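Local coordinates for mandelate racemase/muconate lactonizing protein (Alicyclobacillus acidocaldarius LAA1, PDB 3QLD) that is of unknown function but belongs to the enolase superfamily, joining an N-terminal domain of mandelate racemase/muconate lactonizing type to a TIM-barrel C-terminal domain, at residues A[167-172]-A[293-298]; A[217-222]-A[318-323]. One frame throughout, in Å; residues are numbered along the deposited sequence.

Contact 1: residues A[167-172]-A[293-298]; sequences RVKLKI and AAWVGG
Over one face of the Trp-295 indole stands the guanidinium of Arg-167, while the ammonium of Lys-169 comes up to the ring's edge, near its plane, with NZ 3.7 Å from CH2. The arginine does not lie flat on the indole: the two planes are 73° apart, and its NH2 dips edge-on toward the rim of the six-membered ring, 3.5 Å from CE3. With CZ of Arg-167 4.5 Å from the centroid of that ring and 16° off its normal, this is a cation-pi interaction. A bend at chi3 (62°) in an otherwise extended arginine turns the guanidinium toward the indole, which Trp-295 holds out with CG between its backbone N and carbonyl carbon. Hydrogen bonding of the cations is met by others: Arg-167 bonds Gln-218 through NH1 and Asp-323 through NH2, and Lys-169 forms salt bridges with Asp-323 and Glu-221. CA of Lys-169 and CA of Gly-297 are still 11.4 Å apart, so side chains alone bridge the barrel interior. Strand 167-171 is hydrogen-bonded between strands 137-144 and 192-196, whereas strand 293-296 runs beside strand 266-269, whose Val-266 and Asn-268 touch Trp-295.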
loop_
_atom_site.group_PDB
_atom_site.type_symbol
_atom_site.label_atom_id
_atom_site.label_comp_id
_atom_site.label_asym_id
_atom_site.label_seq_id
_atom_site.Cartn_x
_atom_site.Cartn_y
_atom_site.Cartn_z
ATOM N N ARG A 167 -12.039 -7.194 29.164
ATOM C CA ARG A 167 -10.981 -6.168 28.975
ATOM C C ARG A 167 -11.656 -4.887 28.687
ATOM O O ARG A 167 -12.701 -4.873 27.994
ATOM C CB ARG A 167 -10.068 -6.539 27.813
ATOM C CG ARG A 167 -8.747 -5.719 27.749
ATOM C CD ARG A 167 -7.778 -6.162 26.640
ATOM N NE ARG A 167 -8.388 -5.996 25.307
ATOM C CZ ARG A 167 -8.010 -6.727 24.259
ATOM N NH1 ARG A 167 -6.995 -7.562 24.369
ATOM N NH2 ARG A 167 -8.591 -6.584 23.069
ATOM N N VAL A 168 -11.079 -3.782 29.143
ATOM C CA VAL A 168 -11.471 -2.528 28.510
ATOM C C VAL A 168 -10.278 -1.907 27.775
ATOM O O VAL A 168 -9.143 -1.951 28.307
ATOM C CB VAL A 168 -12.075 -1.453 29.490
ATOM C CG1 VAL A 168 -13.447 -1.941 30.043
ATOM C CG2 VAL A 168 -11.084 -1.057 30.605
ATOM N N LYS A 169 -10.542 -1.282 26.613
ATOM C CA LYS A 169 -9.458 -0.553 25.868
ATOM C C LYS A 169 -9.872 0.896 25.781
ATOM O O LYS A 169 -10.903 1.260 25.156
ATOM C CB LYS A 169 -9.201 -1.166 24.481
ATOM C CG LYS A 169 -8.063 -0.463 23.647
ATOM C CD LYS A 169 -7.632 -1.310 22.464
ATOM C CE LYS A 169 -8.807 -1.732 21.552
ATOM N NZ LYS A 169 -8.470 -1.785 20.076
ATOM N N LEU A 170 -9.113 1.745 26.443
ATOM C CA LEU A 170 -9.389 3.121 26.517
ATOM C C LEU A 170 -8.689 3.921 25.403
ATOM O O LEU A 170 -7.469 3.813 25.228
ATOM C CB LEU A 170 -8.824 3.657 27.821
ATOM C CG LEU A 170 -9.260 2.913 29.088
ATOM C CD1 LEU A 170 -8.869 3.862 30.207
ATOM C CD2 LEU A 170 -10.801 2.776 29.027
ATOM N N LYS A 171 -9.449 4.792 24.721
ATOM C CA LYS A 171 -8.830 5.729 23.773
ATOM C C LYS A 171 -8.115 6.793 24.549
ATOM O O LYS A 171 -8.650 7.321 25.519
ATOM C CB LYS A 171 -9.901 6.338 22.848
ATOM C CG LYS A 171 -10.523 5.304 21.955
ATOM C CD LYS A 171 -9.613 4.967 20.748
ATOM C CE LYS A 171 -10.175 3.767 19.956
ATOM N NZ LYS A 171 -9.925 3.909 18.485
ATOM N N ILE A 172 -6.854 7.052 24.192
ATOM C CA ILE A 172 -6.070 8.032 24.860
ATOM C C ILE A 172 -5.338 8.974 23.865
ATOM O O ILE A 172 -5.174 8.620 22.680
ATOM C CB ILE A 172 -5.011 7.395 25.798
ATOM C CG1 ILE A 172 -4.008 6.546 24.991
ATOM C CG2 ILE A 172 -5.749 6.636 26.943
ATOM C CD1 ILE A 172 -2.688 6.285 25.792
ATOM N N ALA A 293 2.934 -11.445 22.042
ATOM C CA ALA A 293 1.587 -11.940 22.298
ATOM C C ALA A 293 0.743 -11.346 21.165
ATOM O O ALA A 293 1.074 -10.280 20.632
ATOM C CB ALA A 293 1.081 -11.389 23.635
ATOM N N ALA A 294 -0.329 -12.044 20.798
ATOM C CA ALA A 294 -1.244 -11.548 19.757
ATOM C C ALA A 294 -2.691 -11.723 20.213
ATOM O O ALA A 294 -2.982 -12.497 21.164
ATOM C CB ALA A 294 -0.936 -12.236 18.410
ATOM N N TRP A 295 -3.599 -10.959 19.594
ATOM C CA TRP A 295 -5.023 -11.034 19.871
ATOM C C TRP A 295 -5.685 -10.588 18.591
ATOM O O TRP A 295 -5.022 -9.938 17.731
ATOM C CB TRP A 295 -5.406 -10.124 21.037
ATOM C CG TRP A 295 -5.015 -8.701 20.906
ATOM C CD1 TRP A 295 -3.782 -8.170 21.141
ATOM C CD2 TRP A 295 -5.847 -7.618 20.476
ATOM N NE1 TRP A 295 -3.791 -6.804 20.921
ATOM C CE2 TRP A 295 -5.040 -6.442 20.481
ATOM C CE3 TRP A 295 -7.187 -7.525 20.047
ATOM C CZ2 TRP A 295 -5.533 -5.181 20.107
ATOM C CZ3 TRP A 295 -7.695 -6.261 19.697
ATOM C CH2 TRP A 295 -6.863 -5.101 19.705
ATOM N N VAL A 296 -6.967 -10.885 18.440
ATOM C CA VAL A 296 -7.682 -10.502 17.202
ATOM C C VAL A 296 -8.498 -9.219 17.338
ATOM O O VAL A 296 -9.365 -9.075 18.226
ATOM C CB VAL A 296 -8.561 -11.707 16.645
ATOM C CG1 VAL A 296 -9.525 -11.268 15.549
ATOM C CG2 VAL A 296 -7.741 -12.854 16.209
ATOM N N GLY A 297 -8.271 -8.250 16.414
ATOM C CA GLY A 297 -8.946 -6.957 16.510
ATOM C C GLY A 297 -10.142 -6.961 15.584
ATOM O O GLY A 297 -10.326 -7.919 14.836
ATOM N N GLY A 298 -10.912 -5.871 15.560
ATOM C CA GLY A 298 -12.122 -5.785 14.722
ATOM C C GLY A 298 -12.143 -4.682 13.672
ATOM O O GLY A 298 -11.384 -3.711 13.755
#

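Contact 2: residues A[217-222]-A[318-323]; sequences LQFIEQ and MRYATD
Toward the end of the C-terminal barrel where its strands begin, Gln-218 of segment 217-222 meets Tyr-320 in the loop that follows helix 303-313, where the eighth strand would be expected in a (beta/alpha)7beta barrel of this superfamily, although 318-323 forms no regular strand here. The amide of Gln-218 is stacked over one face of the phenol ring, the planes only 18° apart, with CD 3.5 Å from CG of Tyr-320. Nearer the ring's middle the chain's methylene takes over: CG of Gln-218 sits 3.8 Å from the ring centroid, a CH-pi contact. The glutamine, its CG anti to the backbone N (chi1 -168°) and extended beyond, slides past the tyrosine in the opposite direction. Phe-219 adds a looser apolar touch, its CD2 4.4 Å from CD2 of Tyr-320, which lies at the edge of the phenylalanine ring. A water accepts hydrogen bonds from NE2 of Gln-218 (3.1 Å) and from N of Ala-321 (2.9 Å). With OE1 accepting from Arg-167 and NE2 donating to this water, both ends of the amide are engaged and its flip is set; the arginine's charge would probably polarise the carbonyl that rests against the aromatic ring.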
loop_
_atom_site.group_PDB
_atom_site.type_symbol
_atom_site.label_atom_id
_atom_site.label_comp_id
_atom_site.label_asym_id
_atom_site.label_seq_id
_atom_site.Cartn_x
_atom_site.Cartn_y
_atom_site.Cartn_z
ATOM N N LEU A 217 -0.878 -1.577 32.128
ATOM C CA LEU A 217 -1.686 -1.778 30.896
ATOM C C LEU A 217 -1.240 -3.031 30.229
ATOM O O LEU A 217 -0.063 -3.330 30.232
ATOM C CB LEU A 217 -1.477 -0.556 29.952
ATOM C CG LEU A 217 -1.955 0.789 30.444
ATOM C CD1 LEU A 217 -1.461 1.923 29.542
ATOM C CD2 LEU A 217 -3.505 0.819 30.525
ATOM N N GLN A 218 -2.150 -3.743 29.617
ATOM C CA GLN A 218 -1.811 -4.889 28.822
ATOM C C GLN A 218 -0.949 -4.488 27.588
ATOM O O GLN A 218 -0.058 -5.239 27.182
ATOM C CB GLN A 218 -3.108 -5.554 28.394
ATOM C CG GLN A 218 -2.937 -6.905 27.801
ATOM C CD GLN A 218 -4.277 -7.516 27.446
ATOM O OE1 GLN A 218 -4.802 -7.302 26.338
ATOM N NE2 GLN A 218 -4.874 -8.209 28.399
ATOM N N PHE A 219 -1.240 -3.306 27.043
ATOM C CA PHE A 219 -0.460 -2.704 25.906
ATOM C C PHE A 219 -0.970 -1.267 25.681
ATOM O O PHE A 219 -2.026 -0.873 26.221
ATOM C CB PHE A 219 -0.612 -3.531 24.596
ATOM C CG PHE A 219 -2.071 -3.756 24.172
ATOM C CD1 PHE A 219 -2.775 -2.760 23.480
ATOM C CD2 PHE A 219 -2.690 -4.986 24.421
ATOM C CE1 PHE A 219 -4.128 -2.961 23.120
ATOM C CE2 PHE A 219 -4.039 -5.221 24.030
ATOM C CZ PHE A 219 -4.721 -4.193 23.358
ATOM N N ILE A 220 -0.173 -0.498 24.904
ATOM C CA ILE A 220 -0.532 0.830 24.388
ATOM C C ILE A 220 -0.478 0.582 22.874
ATOM O O ILE A 220 0.570 0.189 22.372
ATOM C CB ILE A 220 0.441 1.939 24.826
ATOM C CG1 ILE A 220 0.370 2.137 26.370
ATOM C CG2 ILE A 220 0.119 3.321 24.042
ATOM C CD1 ILE A 220 1.445 3.022 26.895
ATOM N N GLU A 221 -1.618 0.776 22.171
ATOM C CA GLU A 221 -1.665 0.486 20.744
ATOM C C GLU A 221 -1.322 1.740 19.917
ATOM O O GLU A 221 -1.767 2.841 20.248
ATOM C CB GLU A 221 -3.109 0.078 20.414
ATOM C CG GLU A 221 -3.285 -0.514 18.999
ATOM C CD GLU A 221 -4.640 -1.188 18.873
ATOM O OE1 GLU A 221 -5.517 -0.958 19.735
ATOM O OE2 GLU A 221 -4.824 -1.946 17.937
ATOM N N GLN A 222 -0.504 1.555 18.878
ATOM C CA GLN A 222 -0.202 2.634 17.873
ATOM C C GLN A 222 0.107 3.987 18.492
ATOM O O GLN A 222 -0.554 4.982 18.237
ATOM C CB GLN A 222 -1.383 2.687 16.875
ATOM C CG GLN A 222 -1.504 1.407 15.955
ATOM C CD GLN A 222 -0.435 1.222 14.849
ATOM O OE1 GLN A 222 -0.082 0.084 14.504
ATOM N NE2 GLN A 222 0.111 2.326 14.320
HETATM N N MSE A 318 -3.160 -16.640 20.335
HETATM C CA MSE A 318 -4.119 -15.586 20.579
HETATM C C MSE A 318 -4.459 -15.499 22.033
HETATM O O MSE A 318 -5.580 -15.835 22.418
HETATM C CB MSE A 318 -5.385 -15.803 19.756
HETATM C CG MSE A 318 -5.078 -15.923 18.304
HETATM SE SE MSE A 318 -4.403 -14.168 17.627
HETATM C CE MSE A 318 -5.082 -14.484 15.801
ATOM N N ARG A 319 -3.517 -14.990 22.824
ATOM C CA ARG A 319 -3.554 -15.067 24.298
ATOM C C ARG A 319 -4.394 -13.994 24.995
ATOM O O ARG A 319 -4.807 -14.163 26.162
ATOM C CB ARG A 319 -2.110 -15.052 24.866
ATOM C CG ARG A 319 -1.311 -16.419 24.779
ATOM C CD ARG A 319 -1.980 -17.549 25.603
ATOM N NE ARG A 319 -1.870 -17.337 27.057
ATOM C CZ ARG A 319 -2.742 -17.772 27.975
ATOM N NH1 ARG A 319 -3.835 -18.448 27.609
ATOM N NH2 ARG A 319 -2.521 -17.516 29.269
ATOM N N TYR A 320 -4.656 -12.883 24.308
ATOM C CA TYR A 320 -5.512 -11.850 24.877
ATOM C C TYR A 320 -6.887 -11.875 24.181
ATOM O O TYR A 320 -7.083 -12.571 23.138
ATOM C CB TYR A 320 -4.887 -10.448 24.769
ATOM C CG TYR A 320 -3.490 -10.305 25.403
ATOM C CD1 TYR A 320 -3.105 -11.074 26.521
ATOM C CD2 TYR A 320 -2.562 -9.359 24.895
ATOM C CE1 TYR A 320 -1.823 -10.928 27.116
ATOM C CE2 TYR A 320 -1.292 -9.202 25.483
ATOM C CZ TYR A 320 -0.933 -9.986 26.592
ATOM O OH TYR A 320 0.324 -9.821 27.159
ATOM N N ALA A 321 -7.790 -11.127 24.798
ATOM C CA ALA A 321 -9.184 -10.982 24.432
ATOM C C ALA A 321 -9.271 -10.374 23.048
ATOM O O ALA A 321 -8.390 -9.570 22.644
ATOM C CB ALA A 321 -9.881 -10.031 25.416
ATOM N N THR A 322 -10.359 -10.740 22.362
ATOM C CA THR A 322 -10.733 -10.155 21.063
ATOM C C THR A 322 -11.567 -8.896 21.173
ATOM O O THR A 322 -12.284 -8.672 22.174
ATOM C CB THR A 322 -11.349 -11.233 20.100
ATOM O OG1 THR A 322 -11.612 -10.638 18.801
ATOM C CG2 THR A 322 -12.697 -11.838 20.698
ATOM N N ASP A 323 -11.411 -7.980 20.201
ATOM C CA ASP A 323 -12.320 -6.869 20.088
ATOM C C ASP A 323 -13.657 -7.273 19.385
ATOM O O ASP A 323 -14.499 -6.432 19.204
ATOM C CB ASP A 323 -11.682 -5.710 19.280
ATOM C CG ASP A 323 -10.735 -4.812 20.118
ATOM O OD1 ASP A 323 -10.573 -5.020 21.351
ATOM O OD2 ASP A 323 -10.155 -3.870 19.516
HETATM O O HOH W 1 -7.122 -10.141 27.462
#

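In the fold
Along the chain the four segments alternate, 167-172, 217-222, 293-298 and 318-323, so contact 2 begins within the span closed by contact 1 and ends beyond it. In space their centres are about 4 Å apart, and together they fill one region in the interior of the C-terminal barrel, where 167-172, 217-222 and 293-298 supply strands of one mostly parallel sheet and 318-323 is a loop. They join directly: Val-296 O is probably hydrogen-bonded to Thr-322 OG1, and the rings of Trp-295 and Phe-219 stack between them. Segments distant in sequence, three on strands and one in a loop, are thus joined across the barrel by one mixed polar and aromatic network.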